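Local coordinates for CYTH domain-containing protein (Pyrococcus horikoshii, PDB 2DC4) that is of unknown function but carries a CYTH domain, whose relatives typically act on triphosphate-bearing substrates inside a charged beta barrel, at residues L43-K48 / Y56-E61; Y35-S40 / K93-V98. One frame throughout, in Å; residues are numbered along the deposited sequence.

How the contacts relate
The two contacts are neighbours in one antiparallel barrel, their centres about 10 Å apart. Contact 1 is the hairpin of strands 42-49 and 54-62, while contact 2 joins the end of strand 24-36 to the start of strand 94-107. Strand 24-36 lies beside strand 42-49. A probable backbone hydrogen bond, Leu44 O to Phe36 N at 2.8 Å, stitches the contacts together, and on the barrel's inner side a probable side-chain hydrogen bond joins Arg45 NH1 to Tyr35 OH at 2.9 Å. Leu38 CD1 also packs on Leu44 CB at 3.5 Å. The basic residues of contact 1 face inward, consistent with the triphosphate-binding interior of CYTH relatives, and Tyr35 of contact 2 holds one of them by its hydroxyl.

Contact 1. Residues L43-K48 / Y56-E61; sequences LLRVRK and YITYKE
Lys60 CE approaches the Arg45 guanidinium obliquely, 3.9 Å from Arg45 NH2, and Arg47 NH2 from the same strand as Arg45 sits over the centre of one face, 3.2 Å above the plane. The Lys60 chain, extended beyond CG, carries CE there. The Tyr59 ring, on the other side of the sheet, meets Leu43 O obliquely through CD1 at 3.6 Å. These residues form a beta hairpin in the closed CYTH barrel. Arg45, Arg47 and Lys60 are long and basic, consistent with a lining made for a phosphate-rich ligand. Neighbouring groups hold them in place: Tyr35 OH bonds Arg45 NH1, Asp33 forms a salt bridge with Arg47, and the Phe70 ring makes a cation-pi contact with Lys60. The reverse face is apolar. Leu44 CD1 meets Ile57 CG2 at 4.2 Å, and this layer is covered by helix 80-89 and by Leu86 of the second subunit. Leu43 and Lys60 cross on the barrel side, where CB and CD1 of Leu43 touch the CB of Lys60. Six backbone bonds hold the register, among them the nearly straight Thr58 N to Arg45 O (171° at the hydrogen), which is 2.9 Å long.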
ATOM      1  N   LEU A  43     -15.152   2.025   3.305  1.00 25.36           N
ATOM      2  CA  LEU A  43     -14.817   0.817   2.549  1.00 23.16           C
ATOM      3  C   LEU A  43     -13.308   0.716   2.366  1.00 20.51           C
ATOM      4  O   LEU A  43     -12.624   1.729   2.247  1.00 21.04           O
ATOM      5  CB  LEU A  43     -15.459   0.862   1.159  1.00 25.67           C
ATOM      6  CG  LEU A  43     -16.982   0.910   1.040  1.00 29.77           C
ATOM      7  CD1 LEU A  43     -17.361   1.226  -0.406  1.00 30.10           C
ATOM      8  CD2 LEU A  43     -17.569  -0.420   1.472  1.00 30.52           C
ATOM      9  N   LEU A  44     -12.800  -0.510   2.336  1.00 20.43           N
ATOM     10  CA  LEU A  44     -11.373  -0.747   2.130  1.00 19.23           C
ATOM     11  C   LEU A  44     -11.213  -2.023   1.326  1.00 19.23           C
ATOM     12  O   LEU A  44     -11.778  -3.061   1.672  1.00 20.34           O
ATOM     13  CB  LEU A  44     -10.632  -0.904   3.463  1.00 19.58           C
ATOM     14  CG  LEU A  44      -9.129  -1.216   3.368  1.00 19.45           C
ATOM     15  CD1 LEU A  44      -8.403  -0.083   2.654  1.00 21.69           C
ATOM     16  CD2 LEU A  44      -8.562  -1.414   4.763  1.00 21.25           C
ATOM     17  N   ARG A  45     -10.441  -1.958   0.251  1.00 18.38           N
ATOM     18  CA  ARG A  45     -10.237  -3.154  -0.547  1.00 17.60           C
ATOM     19  C   ARG A  45      -8.892  -3.144  -1.237  1.00 17.83           C
ATOM     20  O   ARG A  45      -8.271  -2.094  -1.423  1.00 18.40           O
ATOM     21  CB  ARG A  45     -11.324  -3.280  -1.620  1.00 19.01           C
ATOM     22  CG  ARG A  45     -11.155  -2.273  -2.735  1.00 23.14           C
ATOM     23  CD  ARG A  45     -12.250  -2.328  -3.789  1.00 23.67           C
ATOM     24  NE  ARG A  45     -12.010  -1.303  -4.800  1.00 26.57           N
ATOM     25  CZ  ARG A  45     -12.958  -0.551  -5.345  1.00 26.65           C
ATOM     26  NH1 ARG A  45     -14.223  -0.706  -4.980  1.00 28.17           N
ATOM     27  NH2 ARG A  45     -12.635   0.368  -6.246  1.00 29.84           N
ATOM     28  N   VAL A  46      -8.443  -4.337  -1.598  1.00 16.17           N
ATOM     29  CA  VAL A  46      -7.208  -4.514  -2.339  1.00 15.51           C
ATOM     30  C   VAL A  46      -7.674  -5.101  -3.661  1.00 15.87           C
ATOM     31  O   VAL A  46      -8.299  -6.163  -3.693  1.00 16.15           O
ATOM     32  CB  VAL A  46      -6.255  -5.512  -1.666  1.00 15.22           C
ATOM     33  CG1 VAL A  46      -5.091  -5.814  -2.601  1.00 13.71           C
ATOM     34  CG2 VAL A  46      -5.754  -4.947  -0.347  1.00 14.72           C
ATOM     35  N   ARG A  47      -7.385  -4.400  -4.748  1.00 13.51           N
ATOM     36  CA  ARG A  47      -7.790  -4.854  -6.075  1.00 15.16           C
ATOM     37  C   ARG A  47      -6.641  -5.374  -6.924  1.00 15.44           C
ATOM     38  O   ARG A  47      -5.553  -4.799  -6.938  1.00 16.56           O
ATOM     39  CB  ARG A  47      -8.472  -3.713  -6.836  1.00 17.52           C
ATOM     40  CG  ARG A  47      -8.632  -3.981  -8.334  1.00 17.87           C
ATOM     41  CD  ARG A  47      -9.516  -2.931  -9.009  1.00 20.24           C
ATOM     42  NE  ARG A  47     -10.880  -2.967  -8.488  1.00 21.20           N
ATOM     43  CZ  ARG A  47     -11.800  -2.035  -8.726  1.00 22.38           C
ATOM     44  NH1 ARG A  47     -11.507  -0.985  -9.479  1.00 22.80           N
ATOM     45  NH2 ARG A  47     -13.013  -2.155  -8.207  1.00 23.42           N
ATOM     46  N   LYS A  48      -6.907  -6.480  -7.614  1.00 15.73           N
ATOM     47  CA  LYS A  48      -5.965  -7.088  -8.543  1.00 16.93           C
ATOM     48  C   LYS A  48      -6.642  -7.102  -9.913  1.00 19.13           C
ATOM     49  O   LYS A  48      -7.783  -7.545 -10.040  1.00 19.93           O
ATOM     50  CB  LYS A  48      -5.647  -8.530  -8.138  1.00 20.62           C
ATOM     51  CG  LYS A  48      -4.769  -8.652  -6.919  1.00 23.79           C
ATOM     52  CD  LYS A  48      -4.519 -10.107  -6.541  1.00 30.22           C
ATOM     53  CE  LYS A  48      -5.750 -10.757  -5.918  1.00 32.00           C
ATOM     54  NZ  LYS A  48      -5.471 -12.139  -5.434  1.00 38.62           N
ATOM     55  N   TYR A  56      -4.064  -2.362  -6.693  1.00 14.37           N
ATOM     56  CA  TYR A  56      -4.314  -1.122  -5.958  1.00 15.41           C
ATOM     57  C   TYR A  56      -4.872  -1.329  -4.561  1.00 16.26           C
ATOM     58  O   TYR A  56      -5.442  -2.371  -4.241  1.00 16.39           O
ATOM     59  CB  TYR A  56      -5.345  -0.249  -6.698  1.00 15.98           C
ATOM     60  CG  TYR A  56      -4.973   0.122  -8.102  1.00 16.87           C
ATOM     61  CD1 TYR A  56      -5.221  -0.746  -9.167  1.00 17.63           C
ATOM     62  CD2 TYR A  56      -4.319   1.323  -8.366  1.00 16.38           C
ATOM     63  CE1 TYR A  56      -4.820  -0.421 -10.464  1.00 18.61           C
ATOM     64  CE2 TYR A  56      -3.915   1.655  -9.651  1.00 17.27           C
ATOM     65  CZ  TYR A  56      -4.163   0.781 -10.694  1.00 20.33           C
ATOM     66  OH  TYR A  56      -3.731   1.109 -11.953  1.00 21.05           O
ATOM     67  N   ILE A  57      -4.687  -0.321  -3.720  1.00 16.14           N
ATOM     68  CA  ILE A  57      -5.303  -0.333  -2.407  1.00 15.96           C
ATOM     69  C   ILE A  57      -6.286   0.812  -2.574  1.00 18.02           C
ATOM     70  O   ILE A  57      -5.913   1.881  -3.070  1.00 16.65           O
ATOM     71  CB  ILE A  57      -4.345   0.021  -1.261  1.00 15.65           C
ATOM     72  CG1 ILE A  57      -3.364  -1.130  -1.036  1.00 16.52           C
ATOM     73  CG2 ILE A  57      -5.158   0.321   0.009  1.00 14.89           C
ATOM     74  CD1 ILE A  57      -2.388  -0.905   0.117  1.00 16.43           C
ATOM     75  N   THR A  58      -7.539   0.594  -2.201  1.00 17.98           N
ATOM     76  CA  THR A  58      -8.537   1.646  -2.325  1.00 20.00           C
ATOM     77  C   THR A  58      -9.359   1.813  -1.054  1.00 21.22           C
ATOM     78  O   THR A  58      -9.825   0.841  -0.456  1.00 19.58           O
ATOM     79  CB  THR A  58      -9.517   1.375  -3.484  1.00 21.94           C
ATOM     80  OG1 THR A  58     -10.304   0.227  -3.163  1.00 30.03           O
ATOM     81  CG2 THR A  58      -8.779   1.131  -4.788  1.00 20.91           C
ATOM     82  N   TYR A  59      -9.521   3.067  -0.653  1.00 20.93           N
ATOM     83  CA  TYR A  59     -10.294   3.435   0.528  1.00 22.76           C
ATOM     84  C   TYR A  59     -11.405   4.353   0.051  1.00 22.47           C
ATOM     85  O   TYR A  59     -11.171   5.249  -0.763  1.00 21.07           O
ATOM     86  CB  TYR A  59      -9.414   4.195   1.523  1.00 23.39           C
ATOM     87  CG  TYR A  59     -10.168   4.849   2.668  1.00 23.38           C
ATOM     88  CD1 TYR A  59     -10.469   4.143   3.832  1.00 24.05           C
ATOM     89  CD2 TYR A  59     -10.570   6.181   2.585  1.00 26.19           C
ATOM     90  CE1 TYR A  59     -11.152   4.750   4.887  1.00 27.61           C
ATOM     91  CE2 TYR A  59     -11.255   6.797   3.631  1.00 26.80           C
ATOM     92  CZ  TYR A  59     -11.540   6.078   4.779  1.00 27.51           C
ATOM     93  OH  TYR A  59     -12.199   6.689   5.828  1.00 30.38           O
ATOM     94  N   LYS A  60     -12.611   4.131   0.555  1.00 23.19           N
ATOM     95  CA  LYS A  60     -13.736   4.971   0.178  1.00 25.85           C
ATOM     96  C   LYS A  60     -14.602   5.309   1.371  1.00 26.63           C
ATOM     97  O   LYS A  60     -14.722   4.533   2.318  1.00 26.98           O
ATOM     98  CB  LYS A  60     -14.617   4.287  -0.866  1.00 29.12           C
ATOM     99  CG  LYS A  60     -13.997   4.125  -2.238  1.00 30.55           C
ATOM    100  CD  LYS A  60     -15.042   3.648  -3.235  1.00 35.00           C
ATOM    101  CE  LYS A  60     -14.449   3.472  -4.624  1.00 37.02           C
ATOM    102  NZ  LYS A  60     -15.474   3.061  -5.627  1.00 38.71           N
ATOM    103  N   GLU A  61     -15.195   6.491   1.315  1.00 28.30           N
ATOM    104  CA  GLU A  61     -16.098   6.940   2.356  1.00 29.47           C
ATOM    105  C   GLU A  61     -17.364   7.402   1.652  1.00 28.86           C
ATOM    106  O   GLU A  61     -17.314   8.304   0.818  1.00 27.63           O
ATOM    107  CB  GLU A  61     -15.488   8.097   3.147  1.00 32.50           C
ATOM    108  CG  GLU A  61     -16.470   8.764   4.096  1.00 38.61           C
ATOM    109  CD  GLU A  61     -15.793   9.709   5.065  1.00 41.84           C
ATOM    110  OE1 GLU A  61     -15.069  10.617   4.604  1.00 43.73           O
ATOM    111  OE2 GLU A  61     -15.988   9.540   6.288  1.00 44.58           O
TER

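Contact 2. Residues Y35-S40 / K93-V98; sequences YFELPS and KVQGVV
Tyr35 and Val98 make the close-packed end of this contact, with ring atom CE1 of Tyr35 3.7 Å from Val98 CG2. With Tyr35 CG anti to the carbonyl carbon (chi1 -77°), the ring is carried to the barrel side, where Ile160 also packs on it and Arg45 is the partner of its hydroxyl. Phe36 goes to the reverse face: its CE1 touches Val94 CG2 at 3.8 Å, and helix 80-89 covers the ring. The two aromatic residues thus pack on different sides of the wall.

The backbones pair through a beta bulge, Tyr35 lying opposite Gly96 but Phe36 opposite Val94, with Gln95 as the extra residue. Tyr35 N bonds Gly96 O at 2.9 Å, whereas Gln95 N reaches Tyr35 O at 2.7 Å from 40° above the carbonyl plane. Glycine suits the bulge because, at its backbone angles, a beta carbon would collide with the preceding carbonyl oxygen.

Toward Glu37 and Lys93 the contact loosens and turns watery. Glu37 N still bonds Lys93 O at 2.9 Å, but beyond it one water links Glu37 O to Lys93 N, and a second accepts a bond from Leu38 N and a weak one from Gln95 NE2. A third lies within hydrogen-bonding distance of Phe36 O and Gln95 OE1, in plane at the edge of the Tyr35 ring. The extended Gln95 chain brings OE1 within 3.6 Å of Tyr35 CB. An alanine in place of Tyr35 is likely to open a gap beside Val98 and leave the Arg45 guanidinium without its hydroxyl partner, freer to turn. Polar, water-bridged groups at one end and apolar ones at the other imply a junction held by backbone bonds and by buried Tyr35-Val98 packing, with water completing the polar links at its exposed end.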
ATOM      1  N   TYR A  35     -12.271  -7.208   0.021  1.00 18.79           N
ATOM      2  CA  TYR A  35     -12.731  -6.163   0.929  1.00 19.36           C
ATOM      3  C   TYR A  35     -12.460  -6.463   2.388  1.00 19.16           C
ATOM      4  O   TYR A  35     -12.509  -7.612   2.815  1.00 19.61           O
ATOM      5  CB  TYR A  35     -14.233  -5.924   0.767  1.00 19.90           C
ATOM      6  CG  TYR A  35     -14.615  -5.127  -0.455  1.00 19.04           C
ATOM      7  CD1 TYR A  35     -14.654  -5.718  -1.714  1.00 21.67           C
ATOM      8  CD2 TYR A  35     -14.944  -3.776  -0.347  1.00 22.02           C
ATOM      9  CE1 TYR A  35     -15.017  -4.987  -2.840  1.00 21.19           C
ATOM     10  CE2 TYR A  35     -15.307  -3.032  -1.466  1.00 21.15           C
ATOM     11  CZ  TYR A  35     -15.343  -3.643  -2.705  1.00 22.47           C
ATOM     12  OH  TYR A  35     -15.696  -2.911  -3.815  1.00 23.89           O
ATOM     13  N   PHE A  36     -12.187  -5.406   3.144  1.00 19.75           N
ATOM     14  CA  PHE A  36     -11.923  -5.505   4.572  1.00 22.20           C
ATOM     15  C   PHE A  36     -12.972  -4.683   5.300  1.00 23.93           C
ATOM     16  O   PHE A  36     -13.231  -3.537   4.944  1.00 25.52           O
ATOM     17  CB  PHE A  36     -10.519  -4.986   4.882  1.00 21.58           C
ATOM     18  CG  PHE A  36      -9.437  -5.926   4.463  1.00 22.17           C
ATOM     19  CD1 PHE A  36      -9.082  -6.996   5.276  1.00 22.63           C
ATOM     20  CD2 PHE A  36      -8.807  -5.779   3.231  1.00 21.26           C
ATOM     21  CE1 PHE A  36      -8.112  -7.912   4.868  1.00 22.86           C
ATOM     22  CE2 PHE A  36      -7.841  -6.685   2.814  1.00 22.39           C
ATOM     23  CZ  PHE A  36      -7.491  -7.756   3.632  1.00 22.18           C
ATOM     24  N   GLU A  37     -13.573  -5.276   6.323  1.00 26.25           N
ATOM     25  CA  GLU A  37     -14.625  -4.613   7.078  1.00 28.28           C
ATOM     26  C   GLU A  37     -14.189  -3.401   7.896  1.00 29.27           C
ATOM     27  O   GLU A  37     -13.314  -3.484   8.758  1.00 28.49           O
ATOM     28  CB  GLU A  37     -15.331  -5.628   7.982  1.00 32.32           C
ATOM     29  CG  GLU A  37     -16.428  -5.031   8.844  1.00 38.38           C
ATOM     30  CD  GLU A  37     -17.371  -6.082   9.400  1.00 41.56           C
ATOM     31  OE1 GLU A  37     -16.883  -7.127   9.882  1.00 44.46           O
ATOM     32  OE2 GLU A  37     -18.600  -5.858   9.363  1.00 43.29           O
ATOM     33  N   LEU A  38     -14.820  -2.270   7.604  1.00 29.66           N
ATOM     34  CA  LEU A  38     -14.549  -1.021   8.299  1.00 30.33           C
ATOM     35  C   LEU A  38     -15.877  -0.529   8.839  1.00 32.94           C
ATOM     36  O   LEU A  38     -16.936  -0.974   8.398  1.00 33.42           O
ATOM     37  CB  LEU A  38     -14.000   0.036   7.340  1.00 29.73           C
ATOM     38  CG  LEU A  38     -12.619  -0.171   6.726  1.00 28.96           C
ATOM     39  CD1 LEU A  38     -12.266   1.043   5.878  1.00 27.30           C
ATOM     40  CD2 LEU A  38     -11.593  -0.367   7.831  1.00 29.21           C
ATOM     41  N   PRO A  39     -15.844   0.394   9.808  1.00 35.29           N
ATOM     42  CA  PRO A  39     -17.113   0.891  10.339  1.00 37.27           C
ATOM     43  C   PRO A  39     -17.808   1.723   9.267  1.00 38.52           C
ATOM     44  O   PRO A  39     -17.150   2.343   8.430  1.00 39.06           O
ATOM     45  CB  PRO A  39     -16.677   1.726  11.541  1.00 37.36           C
ATOM     46  CG  PRO A  39     -15.340   2.248  11.113  1.00 37.70           C
ATOM     47  CD  PRO A  39     -14.700   1.026  10.488  1.00 35.47           C
ATOM     48  N   SER A  40     -19.135   1.723   9.281  1.00 39.12           N
ATOM     49  CA  SER A  40     -19.896   2.491   8.305  1.00 39.21           C
ATOM     50  C   SER A  40     -19.537   3.967   8.427  1.00 38.43           C
ATOM     51  O   SER A  40     -19.291   4.461   9.526  1.00 39.83           O
ATOM     52  CB  SER A  40     -21.397   2.302   8.538  1.00 39.57           C
ATOM     53  OG  SER A  40     -22.153   3.080   7.630  1.00 40.29           O
ATOM     54  N   LYS A  93     -10.659  -7.663   9.197  1.00 27.47           N
ATOM     55  CA  LYS A  93     -11.254  -8.926   8.773  1.00 27.76           C
ATOM     56  C   LYS A  93     -11.742  -8.844   7.332  1.00 27.47           C
ATOM     57  O   LYS A  93     -12.272  -7.817   6.906  1.00 27.52           O
ATOM     58  CB  LYS A  93     -12.436  -9.275   9.684  1.00 31.21           C
ATOM     59  CG  LYS A  93     -12.093  -9.380  11.164  1.00 34.01           C
ATOM     60  CD  LYS A  93     -11.286 -10.631  11.470  1.00 37.72           C
ATOM     61  CE  LYS A  93     -11.090 -10.802  12.970  1.00 40.28           C
ATOM     62  NZ  LYS A  93     -10.409 -12.083  13.310  1.00 43.28           N
ATOM     63  N   VAL A  94     -11.559  -9.927   6.583  1.00 26.38           N
ATOM     64  CA  VAL A  94     -12.008  -9.965   5.197  1.00 26.83           C
ATOM     65  C   VAL A  94     -13.532  -9.968   5.174  1.00 28.41           C
ATOM     66  O   VAL A  94     -14.179 -10.828   5.779  1.00 28.36           O
ATOM     67  CB  VAL A  94     -11.490 -11.214   4.450  1.00 26.76           C
ATOM     68  CG1 VAL A  94     -12.112 -11.279   3.060  1.00 23.75           C
ATOM     69  CG2 VAL A  94      -9.975 -11.162   4.338  1.00 27.78           C
ATOM     70  N   GLN A  95     -14.090  -8.996   4.466  1.00 27.13           N
ATOM     71  CA  GLN A  95     -15.529  -8.823   4.341  1.00 29.64           C
ATOM     72  C   GLN A  95     -16.093  -9.672   3.201  1.00 29.24           C
ATOM     73  O   GLN A  95     -17.238 -10.130   3.253  1.00 30.34           O
ATOM     74  CB  GLN A  95     -15.806  -7.337   4.104  1.00 31.32           C
ATOM     75  CG  GLN A  95     -17.254  -6.916   4.082  1.00 35.34           C
ATOM     76  CD  GLN A  95     -17.388  -5.413   3.937  1.00 37.15           C
ATOM     77  OE1 GLN A  95     -16.851  -4.821   3.000  1.00 39.14           O
ATOM     78  NE2 GLN A  95     -18.096  -4.789   4.867  1.00 39.34           N
ATOM     79  N   GLY A  96     -15.280  -9.882   2.174  1.00 25.70           N
ATOM     80  CA  GLY A  96     -15.707 -10.675   1.038  1.00 24.84           C
ATOM     81  C   GLY A  96     -14.820 -10.422  -0.162  1.00 24.30           C
ATOM     82  O   GLY A  96     -13.896  -9.613  -0.096  1.00 23.20           O
ATOM     83  N   VAL A  97     -15.100 -11.109  -1.261  1.00 23.19           N
ATOM     84  CA  VAL A  97     -14.316 -10.953  -2.474  1.00 22.49           C
ATOM     85  C   VAL A  97     -15.235 -10.733  -3.660  1.00 23.20           C
ATOM     86  O   VAL A  97     -16.120 -11.544  -3.920  1.00 25.03           O
ATOM     87  CB  VAL A  97     -13.458 -12.202  -2.754  1.00 23.62           C
ATOM     88  CG1 VAL A  97     -12.667 -12.010  -4.047  1.00 24.69           C
ATOM     89  CG2 VAL A  97     -12.522 -12.468  -1.580  1.00 24.27           C
ATOM     90  N   VAL A  98     -15.030  -9.626  -4.368  1.00 19.37           N
ATOM     91  CA  VAL A  98     -15.845  -9.316  -5.536  1.00 18.56           C
ATOM     92  C   VAL A  98     -15.020  -9.550  -6.788  1.00 20.17           C
ATOM     93  O   VAL A  98     -13.929  -8.997  -6.930  1.00 21.39           O
ATOM     94  CB  VAL A  98     -16.323  -7.845  -5.541  1.00 18.54           C
ATOM     95  CG1 VAL A  98     -17.110  -7.563  -6.822  1.00 19.02           C
ATOM     96  CG2 VAL A  98     -17.182  -7.561  -4.316  1.00 19.13           C
TER
HETATM   97  O   HOH W   1     -14.949  -2.650   3.083  1.00 25.48           O
HETATM   98  O   HOH W   2     -12.214  -5.386  10.193  1.00 30.77           O
HETATM   99  O   HOH W   3     -16.554  -2.122   5.275  1.00 36.12           O